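Local coordinates for acyl-CoA dehydrogenase domain protein Tcur3483 (Thermomonospora curvata, PDB 6WY9) that binds FAD and probably oxidises CH-CH groups of its donor substrates, as other members of the acyl-CoA dehydrogenase family do, at residues 156-161 with 173-178; 179-184 with 227-232; 188-193 with 203-208. All blocks are in the same frame, centred on the assembly; numbering follows the deposited sequence.

Contact 1 of 3, residues 156-161 with 173-178. With FDA (dihydroflavine-adenine dinucleotide), chain C.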
loop_
_atom_site.group_PDB
_atom_site.type_symbol
_atom_site.label_atom_id
_atom_site.label_comp_id
_atom_site.label_asym_id
_atom_site.label_seq_id
_atom_site.Cartn_x
_atom_site.Cartn_y
_atom_site.Cartn_z
ATOM N N ALA A 156 -7.765 29.467 -8.290
ATOM C CA ALA A 156 -7.919 30.864 -7.904
ATOM C C ALA A 156 -6.900 31.785 -8.580
ATOM O O ALA A 156 -7.025 33.008 -8.458
ATOM C CB ALA A 156 -7.847 31.016 -6.375
ATOM N N SER A 157 -5.933 31.244 -9.325
ATOM C CA SER A 157 -5.035 32.049 -10.145
ATOM C C SER A 157 -5.522 32.242 -11.571
ATOM O O SER A 157 -4.730 32.680 -12.403
ATOM C CB SER A 157 -3.649 31.400 -10.216
ATOM O OG SER A 157 -2.946 31.684 -9.032
ATOM N N LEU A 158 -6.765 31.879 -11.894
ATOM C CA LEU A 158 -7.220 32.000 -13.274
ATOM C C LEU A 158 -7.128 33.456 -13.753
ATOM O O LEU A 158 -7.232 34.406 -12.967
ATOM C CB LEU A 158 -8.660 31.458 -13.386
ATOM C CG LEU A 158 -9.666 32.215 -12.504
ATOM C CD1 LEU A 158 -10.168 33.541 -13.159
ATOM C CD2 LEU A 158 -10.824 31.281 -12.036
ATOM N N THR A 159 -6.902 33.630 -15.060
ATOM C CA THR A 159 -6.679 34.934 -15.659
ATOM C C THR A 159 -7.651 35.271 -16.775
ATOM O O THR A 159 -7.584 36.390 -17.293
ATOM C CB THR A 159 -5.255 35.036 -16.238
ATOM O OG1 THR A 159 -5.065 33.975 -17.188
ATOM C CG2 THR A 159 -4.207 34.915 -15.124
ATOM N N THR A 160 -8.512 34.338 -17.199
ATOM C CA THR A 160 -9.559 34.720 -18.140
ATOM C C THR A 160 -10.272 35.936 -17.562
ATOM O O THR A 160 -10.722 35.915 -16.414
ATOM C CB THR A 160 -10.552 33.565 -18.379
ATOM O OG1 THR A 160 -9.909 32.492 -19.081
ATOM C CG2 THR A 160 -11.775 34.052 -19.207
ATOM N N ARG A 161 -10.346 37.006 -18.329
ATOM C CA ARG A 161 -10.786 38.279 -17.788
ATOM C C ARG A 161 -12.128 38.672 -18.384
ATOM O O ARG A 161 -12.431 38.372 -19.543
ATOM C CB ARG A 161 -9.765 39.393 -18.053
ATOM C CG ARG A 161 -9.784 39.898 -19.469
ATOM C CD ARG A 161 -8.963 41.182 -19.642
ATOM N NE ARG A 161 -9.151 41.789 -20.965
ATOM C CZ ARG A 161 -8.222 41.838 -21.920
ATOM N NH1 ARG A 161 -7.019 41.321 -21.713
ATOM N NH2 ARG A 161 -8.491 42.409 -23.085
ATOM N N GLY A 173 -10.078 35.199 -22.895
ATOM C CA GLY A 173 -9.229 34.189 -22.288
ATOM C C GLY A 173 -9.495 32.858 -22.958
ATOM O O GLY A 173 -10.002 32.805 -24.081
ATOM N N SER A 174 -9.180 31.798 -22.232
ATOM C CA SER A 174 -9.409 30.444 -22.719
ATOM C C SER A 174 -9.503 29.509 -21.524
ATOM O O SER A 174 -9.042 29.836 -20.429
ATOM C CB SER A 174 -8.276 29.998 -23.634
ATOM O OG SER A 174 -7.178 29.692 -22.804
ATOM N N LYS A 175 -10.090 28.326 -21.753
ATOM C CA LYS A 175 -10.173 27.274 -20.752
ATOM C C LYS A 175 -9.763 25.951 -21.402
ATOM O O LYS A 175 -9.732 25.821 -22.623
ATOM C CB LYS A 175 -11.588 27.149 -20.150
ATOM C CG LYS A 175 -12.111 28.442 -19.476
ATOM C CD LYS A 175 -11.467 28.675 -18.094
ATOM C CE LYS A 175 -11.877 30.055 -17.520
ATOM N NZ LYS A 175 -11.435 30.234 -16.079
ATOM N N ILE A 176 -9.465 24.962 -20.584
ATOM C CA ILE A 176 -8.959 23.704 -21.114
ATOM C C ILE A 176 -9.663 22.566 -20.393
ATOM O O ILE A 176 -10.021 22.671 -19.214
ATOM C CB ILE A 176 -7.402 23.623 -20.993
ATOM C CG1 ILE A 176 -6.867 22.311 -21.600
ATOM C CG2 ILE A 176 -6.986 23.736 -19.535
ATOM C CD1 ILE A 176 -5.430 22.388 -22.163
ATOM N N PHE A 177 -9.890 21.469 -21.113
ATOM C CA PHE A 177 -10.639 20.327 -20.582
ATOM C C PHE A 177 -12.092 20.703 -20.237
ATOM O O PHE A 177 -12.684 20.190 -19.274
ATOM C CB PHE A 177 -9.954 19.672 -19.358
ATOM C CG PHE A 177 -8.492 19.414 -19.540
ATOM C CD1 PHE A 177 -8.042 18.528 -20.508
ATOM C CD2 PHE A 177 -7.552 20.079 -18.753
ATOM C CE1 PHE A 177 -6.657 18.326 -20.710
ATOM C CE2 PHE A 177 -6.162 19.863 -18.929
ATOM C CZ PHE A 177 -5.723 18.981 -19.916
ATOM N N THR A 178 -12.696 21.551 -21.057
ATOM C CA THR A 178 -14.095 21.948 -20.882
ATOM C C THR A 178 -14.981 20.833 -21.416
ATOM O O THR A 178 -15.440 20.895 -22.555
ATOM C CB THR A 178 -14.387 23.247 -21.633
ATOM O OG1 THR A 178 -13.335 24.206 -21.412
ATOM C CG2 THR A 178 -15.708 23.828 -21.174
HETATM P PA FDA C . -1.955 20.446 -12.257
HETATM O O1A FDA C . -0.783 20.661 -13.161
HETATM O O2A FDA C . -2.515 21.626 -11.445
HETATM O O5B FDA C . -1.478 19.359 -11.048
HETATM C C5B FDA C . -1.022 18.194 -11.682
HETATM C C4B FDA C . -0.687 17.189 -10.564
HETATM O O4B FDA C . 0.236 17.922 -9.625
HETATM C C3B FDA C . -1.878 16.876 -9.656
HETATM O O3B FDA C . -2.611 15.796 -10.103
HETATM C C2B FDA C . -1.177 16.472 -8.371
HETATM O O2B FDA C . -0.496 15.162 -8.448
HETATM C C1B FDA C . -0.021 17.512 -8.244
HETATM N N9A FDA C . -0.325 18.662 -7.395
HETATM C C8A FDA C . -0.959 19.872 -7.740
HETATM N N7A FDA C . -1.008 20.725 -6.724
HETATM C C5A FDA C . -0.399 20.067 -5.677
HETATM C C6A FDA C . -0.183 20.454 -4.345
HETATM N N6A FDA C . -0.575 21.658 -3.886
HETATM N N1A FDA C . 0.439 19.619 -3.484
HETATM C C2A FDA C . 0.801 18.417 -4.020
HETATM N N3A FDA C . 0.656 17.901 -5.264
HETATM C C4A FDA C . 0.050 18.779 -6.078
HETATM N N1 FDA C . -12.042 21.332 -15.829
HETATM C C2 FDA C . -13.051 22.285 -16.082
HETATM O O2 FDA C . -12.855 23.493 -15.824
HETATM N N3 FDA C . -14.237 21.795 -16.616
HETATM C C4 FDA C . -14.481 20.436 -16.923
HETATM O O4 FDA C . -15.553 20.108 -17.415
HETATM C C4X FDA C . -13.396 19.535 -16.637
HETATM N N5 FDA C . -13.554 18.176 -16.914
HETATM C C5X FDA C . -12.428 17.424 -17.112
HETATM C C6 FDA C . -12.480 16.249 -17.767
HETATM C C7 FDA C . -11.285 15.516 -17.972
HETATM C C7M FDA C . -11.382 14.286 -18.672
HETATM C C8 FDA C . -10.095 15.939 -17.508
HETATM C C8M FDA C . -8.850 15.171 -17.709
HETATM C C9 FDA C . -10.041 17.131 -16.804
HETATM C C9A FDA C . -11.204 17.872 -16.623
HETATM N N10 FDA C . -11.173 19.082 -15.910
HETATM C C10 FDA C . -12.227 19.975 -16.130
HETATM C "C1'" FDA C . -9.852 19.628 -15.484
HETATM C "C2'" FDA C . -9.509 19.243 -14.018
HETATM O "O2'" FDA C . -10.271 19.940 -13.153
HETATM C "C3'" FDA C . -7.955 19.581 -13.895
HETATM O "O3'" FDA C . -7.181 18.673 -14.654
HETATM C "C4'" FDA C . -7.524 19.603 -12.436
HETATM O "O4'" FDA C . -8.108 20.716 -11.851
HETATM C "C5'" FDA C . -5.972 19.581 -12.383
HETATM O "O5'" FDA C . -5.510 20.747 -12.998
HETATM P P FDA C . -4.228 20.383 -13.949
HETATM O O1P FDA C . -4.720 19.379 -14.874
HETATM O O2P FDA C . -3.680 21.704 -14.469
HETATM O O3P FDA C . -3.071 19.626 -13.030
#
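Thr160 lies against the aliphatic end of Lys175, and this is the densely packed part of the contact. Thr160 OG1 comes within 3.5 Å of Lys175 CE, and Thr160 CB lies 3.8 Å from the same carbon. Beyond it, the ammonium group lies beside the foot of Leu158, whose CB is 4.1 Å from Lys175 NZ. The lysine reaches this spot because its chain folds at the second torsion (chi2 -76°), which brings NZ up to the loop 156-161. The buried charge is well answered: NZ forms a salt bridge with Glu148 OE2 and hydrogen bonds with the carbonyls of Tyr146 and Ala190, while the same carboxylate oxygen also binds Thr160 OG1. A long flexible base suits this place, since its methylenes can pack while only the tip needs polar partners. With a leucine in its place, Glu148 would probably lose its countercharge and the two carbonyls a shared donor deep in the protein.

Strand 168-176, which carries the lysine, belongs to the antiparallel sheet of the family's beta-rich middle domain. It runs on to Phe177 at the flavin, where Phe177 CB lies 3.5 Å from C9A of the bound dihydroflavin.

Towards the outer end the grip slackens. Ser174 N reaches Thr160 OG1 at 3.3 Å, a weak hydrogen bond bent to 130° at the proton. Glycine suits position 173, because a CB there would run into Thr160 OG1; instead, Thr160 CG2 rests 4.0 Å from Gly173 CA. Ser174 turns its side chain from the loop.

Contact 2 of 3, residues 179-184 with 227-232. With FDA (dihydroflavine-adenine dinucleotide), chain C.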
loop_
_atom_site.group_PDB
_atom_site.type_symbol
_atom_site.label_atom_id
_atom_site.label_comp_id
_atom_site.label_asym_id
_atom_site.label_seq_id
_atom_site.Cartn_x
_atom_site.Cartn_y
_atom_site.Cartn_z
ATOM N N SER A 179 -15.287 19.839 -20.571
ATOM C CA SER A 179 -16.100 18.709 -21.018
ATOM C C SER A 179 -17.475 19.172 -21.443
ATOM O O SER A 179 -18.138 19.927 -20.720
ATOM C CB SER A 179 -16.293 17.643 -19.929
ATOM O OG SER A 179 -15.088 17.358 -19.290
ATOM N N GLY A 180 -17.931 18.623 -22.566
ATOM C CA GLY A 180 -19.222 18.911 -23.138
ATOM C C GLY A 180 -19.329 20.257 -23.842
ATOM O O GLY A 180 -20.420 20.598 -24.308
ATOM N N ALA A 181 -18.258 21.049 -23.924
ATOM C CA ALA A 181 -18.436 22.376 -24.508
ATOM C C ALA A 181 -18.934 22.285 -25.946
ATOM O O ALA A 181 -19.618 23.196 -26.414
ATOM C CB ALA A 181 -17.146 23.199 -24.448
ATOM N N ASN A 182 -18.597 21.201 -26.656
ATOM C CA ASN A 182 -19.033 21.001 -28.040
ATOM C C ASN A 182 -20.522 20.681 -28.155
ATOM O O ASN A 182 -21.092 20.827 -29.245
ATOM C CB ASN A 182 -18.218 19.871 -28.692
ATOM C CG ASN A 182 -18.252 18.554 -27.875
ATOM O OD1 ASN A 182 -18.152 18.557 -26.651
ATOM N ND2 ASN A 182 -18.394 17.432 -28.568
ATOM N N THR A 183 -21.162 20.239 -27.065
ATOM C CA THR A 183 -22.579 19.874 -27.087
ATOM C C THR A 183 -23.433 20.729 -26.173
ATOM O O THR A 183 -24.651 20.567 -26.180
ATOM C CB THR A 183 -22.784 18.389 -26.690
ATOM O OG1 THR A 183 -22.361 18.164 -25.336
ATOM C CG2 THR A 183 -21.996 17.473 -27.602
ATOM N N ALA A 184 -22.837 21.614 -25.384
ATOM C CA ALA A 184 -23.560 22.458 -24.446
ATOM C C ALA A 184 -24.121 23.704 -25.139
ATOM O O ALA A 184 -23.659 24.118 -26.207
ATOM C CB ALA A 184 -22.649 22.879 -23.288
ATOM N N VAL A 227 -13.847 12.574 -25.525
ATOM C CA VAL A 227 -13.413 13.815 -26.149
ATOM C C VAL A 227 -13.870 14.953 -25.241
ATOM O O VAL A 227 -15.064 15.078 -24.957
ATOM C CB VAL A 227 -13.974 13.967 -27.569
ATOM C CG1 VAL A 227 -13.545 15.297 -28.165
ATOM C CG2 VAL A 227 -13.502 12.806 -28.462
ATOM N N VAL A 228 -12.922 15.751 -24.744
ATOM C CA VAL A 228 -13.257 17.015 -24.085
ATOM C C VAL A 228 -12.754 18.124 -25.012
ATOM O O VAL A 228 -12.525 17.864 -26.196
ATOM C CB VAL A 228 -12.691 17.066 -22.649
ATOM C CG1 VAL A 228 -13.328 15.929 -21.794
ATOM C CG2 VAL A 228 -11.167 16.926 -22.647
ATOM N N THR A 229 -12.601 19.364 -24.532
ATOM C CA THR A 229 -12.264 20.470 -25.428
ATOM C C THR A 229 -11.338 21.459 -24.742
ATOM O O THR A 229 -11.144 21.437 -23.522
ATOM C CB THR A 229 -13.508 21.249 -25.912
ATOM O OG1 THR A 229 -14.042 22.015 -24.818
ATOM C CG2 THR A 229 -14.591 20.297 -26.428
ATOM N N ALA A 230 -10.742 22.313 -25.556
ATOM C CA ALA A 230 -10.303 23.625 -25.116
ATOM C C ALA A 230 -11.355 24.608 -25.624
ATOM O O ALA A 230 -11.940 24.395 -26.682
ATOM C CB ALA A 230 -8.911 23.977 -25.667
ATOM N N THR A 231 -11.640 25.649 -24.853
ATOM C CA THR A 231 -12.565 26.664 -25.313
ATOM C C THR A 231 -11.846 27.998 -25.304
ATOM O O THR A 231 -10.919 28.209 -24.513
ATOM C CB THR A 231 -13.851 26.707 -24.459
ATOM O OG1 THR A 231 -13.523 26.766 -23.057
ATOM C CG2 THR A 231 -14.728 25.448 -24.747
ATOM N N TYR A 232 -12.245 28.867 -26.229
ATOM C CA TYR A 232 -11.609 30.159 -26.465
ATOM C C TYR A 232 -12.659 31.258 -26.456
ATOM O O TYR A 232 -13.752 31.079 -26.999
ATOM C CB TYR A 232 -10.839 30.175 -27.815
ATOM C CG TYR A 232 -9.841 29.044 -27.872
ATOM C CD1 TYR A 232 -8.579 29.182 -27.309
ATOM C CD2 TYR A 232 -10.180 27.816 -28.436
ATOM C CE1 TYR A 232 -7.673 28.139 -27.321
ATOM C CE2 TYR A 232 -9.263 26.755 -28.457
ATOM C CZ TYR A 232 -8.017 26.930 -27.898
ATOM O OH TYR A 232 -7.094 25.904 -27.897
HETATM P PA FDA C . -1.955 20.446 -12.257
HETATM O O1A FDA C . -0.783 20.661 -13.161
HETATM O O2A FDA C . -2.515 21.626 -11.445
HETATM O O5B FDA C . -1.478 19.359 -11.048
HETATM C C5B FDA C . -1.022 18.194 -11.682
HETATM C C4B FDA C . -0.687 17.189 -10.564
HETATM O O4B FDA C . 0.236 17.922 -9.625
HETATM C C3B FDA C . -1.878 16.876 -9.656
HETATM O O3B FDA C . -2.611 15.796 -10.103
HETATM C C2B FDA C . -1.177 16.472 -8.371
HETATM O O2B FDA C . -0.496 15.162 -8.448
HETATM C C1B FDA C . -0.021 17.512 -8.244
HETATM N N9A FDA C . -0.325 18.662 -7.395
HETATM C C8A FDA C . -0.959 19.872 -7.740
HETATM N N7A FDA C . -1.008 20.725 -6.724
HETATM C C5A FDA C . -0.399 20.067 -5.677
HETATM C C6A FDA C . -0.183 20.454 -4.345
HETATM N N6A FDA C . -0.575 21.658 -3.886
HETATM N N1A FDA C . 0.439 19.619 -3.484
HETATM C C2A FDA C . 0.801 18.417 -4.020
HETATM N N3A FDA C . 0.656 17.901 -5.264
HETATM C C4A FDA C . 0.050 18.779 -6.078
HETATM N N1 FDA C . -12.042 21.332 -15.829
HETATM C C2 FDA C . -13.051 22.285 -16.082
HETATM O O2 FDA C . -12.855 23.493 -15.824
HETATM N N3 FDA C . -14.237 21.795 -16.616
HETATM C C4 FDA C . -14.481 20.436 -16.923
HETATM O O4 FDA C . -15.553 20.108 -17.415
HETATM C C4X FDA C . -13.396 19.535 -16.637
HETATM N N5 FDA C . -13.554 18.176 -16.914
HETATM C C5X FDA C . -12.428 17.424 -17.112
HETATM C C6 FDA C . -12.480 16.249 -17.767
HETATM C C7 FDA C . -11.285 15.516 -17.972
HETATM C C7M FDA C . -11.382 14.286 -18.672
HETATM C C8 FDA C . -10.095 15.939 -17.508
HETATM C C8M FDA C . -8.850 15.171 -17.709
HETATM C C9 FDA C . -10.041 17.131 -16.804
HETATM C C9A FDA C . -11.204 17.872 -16.623
HETATM N N10 FDA C . -11.173 19.082 -15.910
HETATM C C10 FDA C . -12.227 19.975 -16.130
HETATM C "C1'" FDA C . -9.852 19.628 -15.484
HETATM C "C2'" FDA C . -9.509 19.243 -14.018
HETATM O "O2'" FDA C . -10.271 19.940 -13.153
HETATM C "C3'" FDA C . -7.955 19.581 -13.895
HETATM O "O3'" FDA C . -7.181 18.673 -14.654
HETATM C "C4'" FDA C . -7.524 19.603 -12.436
HETATM O "O4'" FDA C . -8.108 20.716 -11.851
HETATM C "C5'" FDA C . -5.972 19.581 -12.383
HETATM O "O5'" FDA C . -5.510 20.747 -12.998
HETATM P P FDA C . -4.228 20.383 -13.949
HETATM O O1P FDA C . -4.720 19.379 -14.874
HETATM O O2P FDA C . -3.680 21.704 -14.469
HETATM O O3P FDA C . -3.071 19.626 -13.030
HETATM O O HOH W 1 -16.512 17.350 -24.751
#
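Ala181 sets its methyl between two threonines of strand 227-232. On one side Ala181 CB presses on Thr231 CG2 at 3.3 Å, closer than carbons usually pack; on another it meets the hydroxyl of Thr229. A methyl suits so close an approach, where a longer side chain would probably collide with the threonines. Thr229 is turned (chi1 71°) with OG1 between its own backbone N and carbonyl carbon, which sends OG1 to Ala181 and CG2 to Asn182. The asparagine and threonine side chains cross at a slant, Asn182 OD1 lying 4.0 Å from Thr229 CG2. The threonine hydroxyls find their polar partners close by: OG1 of Thr229 bonds to Thr178 O, and that of Thr231 to Tyr233 OH.

A water bridges the segments, donating to Asn182 OD1 (2.8 Å) and Val227 O (2.7 Å) and accepting from Gly180 N (2.9 Å). Asn182 ND2, the other end of its side-chain amide, is taken by Gly58 O, which fixes the flip of the group.

Farther along, Ser179 faces the cofactor while its flank rests on valine, with Ser179 OG 3.4 Å from Val228 CG1. Ser179 N donates to the flavin O4 at 3.2 Å, OG adds a weak bond to the same oxygen, and OG stands 2.9 Å from the flavin N5. A small hydroxyl residue thus fits at the O4 and N5 edge of the isoalloxazine, a feature of the acyl-CoA dehydrogenase flavin site.

Contact 3 of 3, residues 188-193 with 203-208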
loop_
_atom_site.group_PDB
_atom_site.type_symbol
_atom_site.label_atom_id
_atom_site.label_comp_id
_atom_site.label_asym_id
_atom_site.label_seq_id
_atom_site.Cartn_x
_atom_site.Cartn_y
_atom_site.Cartn_z
ATOM N N TRP A 188 -20.607 27.678 -17.908
ATOM C CA TRP A 188 -20.552 28.237 -16.560
ATOM C C TRP A 188 -19.109 28.684 -16.361
ATOM O O TRP A 188 -18.240 27.871 -16.057
ATOM C CB TRP A 188 -20.984 27.173 -15.573
ATOM C CG TRP A 188 -20.836 27.408 -14.137
ATOM C CD1 TRP A 188 -19.754 27.108 -13.369
ATOM C CD2 TRP A 188 -21.863 27.865 -13.240
ATOM N NE1 TRP A 188 -20.034 27.368 -12.038
ATOM C CE2 TRP A 188 -21.317 27.846 -11.938
ATOM C CE3 TRP A 188 -23.181 28.303 -13.417
ATOM C CZ2 TRP A 188 -22.037 28.261 -10.818
ATOM C CZ3 TRP A 188 -23.899 28.707 -12.305
ATOM C CH2 TRP A 188 -23.325 28.686 -11.023
ATOM N N LEU A 189 -18.838 29.980 -16.571
ATOM C CA LEU A 189 -17.474 30.448 -16.811
ATOM C C LEU A 189 -16.941 31.254 -15.629
ATOM O O LEU A 189 -17.514 32.290 -15.262
ATOM C CB LEU A 189 -17.396 31.277 -18.091
ATOM C CG LEU A 189 -15.981 31.657 -18.527
ATOM C CD1 LEU A 189 -15.222 30.422 -19.032
ATOM C CD2 LEU A 189 -16.057 32.743 -19.596
ATOM N N ALA A 190 -15.809 30.789 -15.069
ATOM C CA ALA A 190 -15.107 31.485 -13.998
ATOM C C ALA A 190 -14.136 32.490 -14.609
ATOM O O ALA A 190 -13.242 32.097 -15.358
ATOM C CB ALA A 190 -14.371 30.489 -13.107
ATOM N N CYS A 191 -14.330 33.787 -14.302
ATOM C CA CYS A 191 -13.561 34.885 -14.883
ATOM C C CYS A 191 -12.993 35.784 -13.791
ATOM O O CYS A 191 -13.597 35.960 -12.727
ATOM C CB CYS A 191 -14.414 35.801 -15.807
ATOM S SG CYS A 191 -15.374 35.036 -17.124
ATOM N N ARG A 192 -11.854 36.401 -14.102
ATOM C CA ARG A 192 -11.268 37.476 -13.289
ATOM C C ARG A 192 -11.967 38.801 -13.591
ATOM O O ARG A 192 -11.821 39.361 -14.684
ATOM C CB ARG A 192 -9.772 37.590 -13.563
ATOM C CG ARG A 192 -9.062 38.773 -12.850
ATOM C CD ARG A 192 -8.691 38.415 -11.418
ATOM N NE ARG A 192 -8.232 37.032 -11.352
ATOM C CZ ARG A 192 -8.223 36.268 -10.259
ATOM N NH1 ARG A 192 -7.831 35.005 -10.348
ATOM N NH2 ARG A 192 -8.626 36.744 -9.082
ATOM N N THR A 193 -12.723 39.317 -12.621
ATOM C CA THR A 193 -13.400 40.602 -12.781
ATOM C C THR A 193 -12.708 41.753 -12.045
ATOM O O THR A 193 -12.962 42.932 -12.357
ATOM C CB THR A 193 -14.871 40.474 -12.318
ATOM O OG1 THR A 193 -14.947 39.751 -11.078
ATOM C CG2 THR A 193 -15.701 39.696 -13.352
ATOM N N ILE A 203 -12.968 37.046 -8.627
ATOM C CA ILE A 203 -13.527 36.089 -9.578
ATOM C C ILE A 203 -15.039 36.234 -9.615
ATOM O O ILE A 203 -15.676 36.442 -8.576
ATOM C CB ILE A 203 -13.122 34.663 -9.180
ATOM C CG1 ILE A 203 -11.611 34.515 -9.296
ATOM C CG2 ILE A 203 -13.837 33.598 -10.052
ATOM C CD1 ILE A 203 -11.092 33.283 -8.582
ATOM N N SER A 204 -15.612 36.117 -10.806
ATOM C CA SER A 204 -17.055 35.977 -10.943
ATOM C C SER A 204 -17.384 34.794 -11.849
ATOM O O SER A 204 -16.579 34.384 -12.694
ATOM C CB SER A 204 -17.685 37.263 -11.490
ATOM O OG SER A 204 -17.267 38.386 -10.731
ATOM N N ILE A 205 -18.560 34.220 -11.626
ATOM C CA ILE A 205 -19.155 33.239 -12.526
ATOM C C ILE A 205 -20.033 33.979 -13.532
ATOM O O ILE A 205 -20.896 34.780 -13.144
ATOM C CB ILE A 205 -19.960 32.204 -11.717
ATOM C CG1 ILE A 205 -19.005 31.346 -10.873
ATOM C CG2 ILE A 205 -20.886 31.359 -12.615
ATOM C CD1 ILE A 205 -18.055 30.453 -11.678
ATOM N N ILE A 206 -19.802 33.744 -14.826
ATOM C CA ILE A 206 -20.615 34.343 -15.886
ATOM C C ILE A 206 -21.109 33.261 -16.850
ATOM O O ILE A 206 -20.333 32.388 -17.270
ATOM C CB ILE A 206 -19.845 35.426 -16.672
ATOM C CG1 ILE A 206 -19.139 36.384 -15.712
ATOM C CG2 ILE A 206 -20.814 36.178 -17.579
ATOM C CD1 ILE A 206 -18.448 37.618 -16.400
ATOM N N ILE A 207 -22.390 33.330 -17.225
ATOM C CA ILE A 207 -22.949 32.365 -18.173
ATOM C C ILE A 207 -22.747 32.896 -19.586
ATOM O O ILE A 207 -23.208 33.994 -19.925
ATOM C CB ILE A 207 -24.434 32.070 -17.894
ATOM C CG1 ILE A 207 -24.626 31.568 -16.456
ATOM C CG2 ILE A 207 -25.004 31.033 -18.925
ATOM C CD1 ILE A 207 -26.096 31.297 -16.101
ATOM N N VAL A 208 -22.064 32.117 -20.410
ATOM C CA VAL A 208 -21.727 32.502 -21.773
ATOM C C VAL A 208 -22.444 31.557 -22.728
ATOM O O VAL A 208 -22.231 30.341 -22.668
ATOM C CB VAL A 208 -20.213 32.462 -22.019
ATOM C CG1 VAL A 208 -19.920 32.873 -23.467
ATOM C CG2 VAL A 208 -19.486 33.345 -21.006
#
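Strands 188-192 and 203-208 run antiparallel as the two arms of a beta hairpin, their short axes at 141°, with Leu189-Ile206 and Cys191-Ser204 as hydrogen-bonded pairs alternating with the non-hydrogen-bonded pairs Trp188-Ile207, Ala190-Ile205 and Arg192-Ile203. Each hydrogen-bonded pair is closed by two bonds, such as Ile206 N to Leu189 O at 2.7 Å and Cys191 N to Ser204 O at 2.8 Å.

On the face bearing Trp188, Ala190 and Arg192, the indole is reached diagonally. The CG2 methyl of Ile205 sits over the six-membered ring, 3.6 Å from its centroid and 10° off the normal, a CH-pi contact. Trp188 CG lies anti to the backbone N (chi1 171°), and the ring extends over the isoleucine. Its NE1 is bonded to Tyr146 OH. The CD1 branch of Ile205 meets the methyl of Ala190, whose small size lets the branched neighbour lie close. At the end next to the connecting loop, the guanidinium of Arg192 lies with one face over Ile203, Arg192 NH2 being 3.7 Å from Ile203 CG1. Its N-H groups serve the carbonyls of Ala156, Leu158 and Lys199.

The opposite face is mostly apolar: Leu189 CD2 touches Val208 CG2 at 3.8 Å, and Cys191 SG lies 4.1 Å from Ile206 CD1. One polar pair breaks the pattern, Ser204 OG donating to Thr193 OG1 at 2.7 Å. Asn248 ties both hydroxyls in, through its N to the serine and OD1 to the threonine.

The isoleucines, with Leu189 and Val208, thus make both faces largely apolar, while polar groups gather near the turn-side end, where Ser204 OG, Thr193 OG1 and the terminal nitrogens of Arg192 all take part in hydrogen bonds.

All three contacts are mainly buried and belong to the middle domain, but they differ in chemistry. Contact 3 is by far the most extensive, a sheet pairing with regular backbone bonds and apolar faces. Contacts 1 and 2 instead lay loops against strands of the antiparallel sheet, where 168-176 and 227-239 are neighbours, so they share a framework and both touch the dihydroflavin. Contact 1 turns on one buried charge, contact 2 on close methyl packing and a bridging water. Contact 1 also joins the hairpin of contact 3, since Thr160 O pairs with Arg192 N. Contacts 2 and 3 only adjoin along the chain. No touching residue of the three is exposed; exposed ones, such as Arg161, lie beside the contacts.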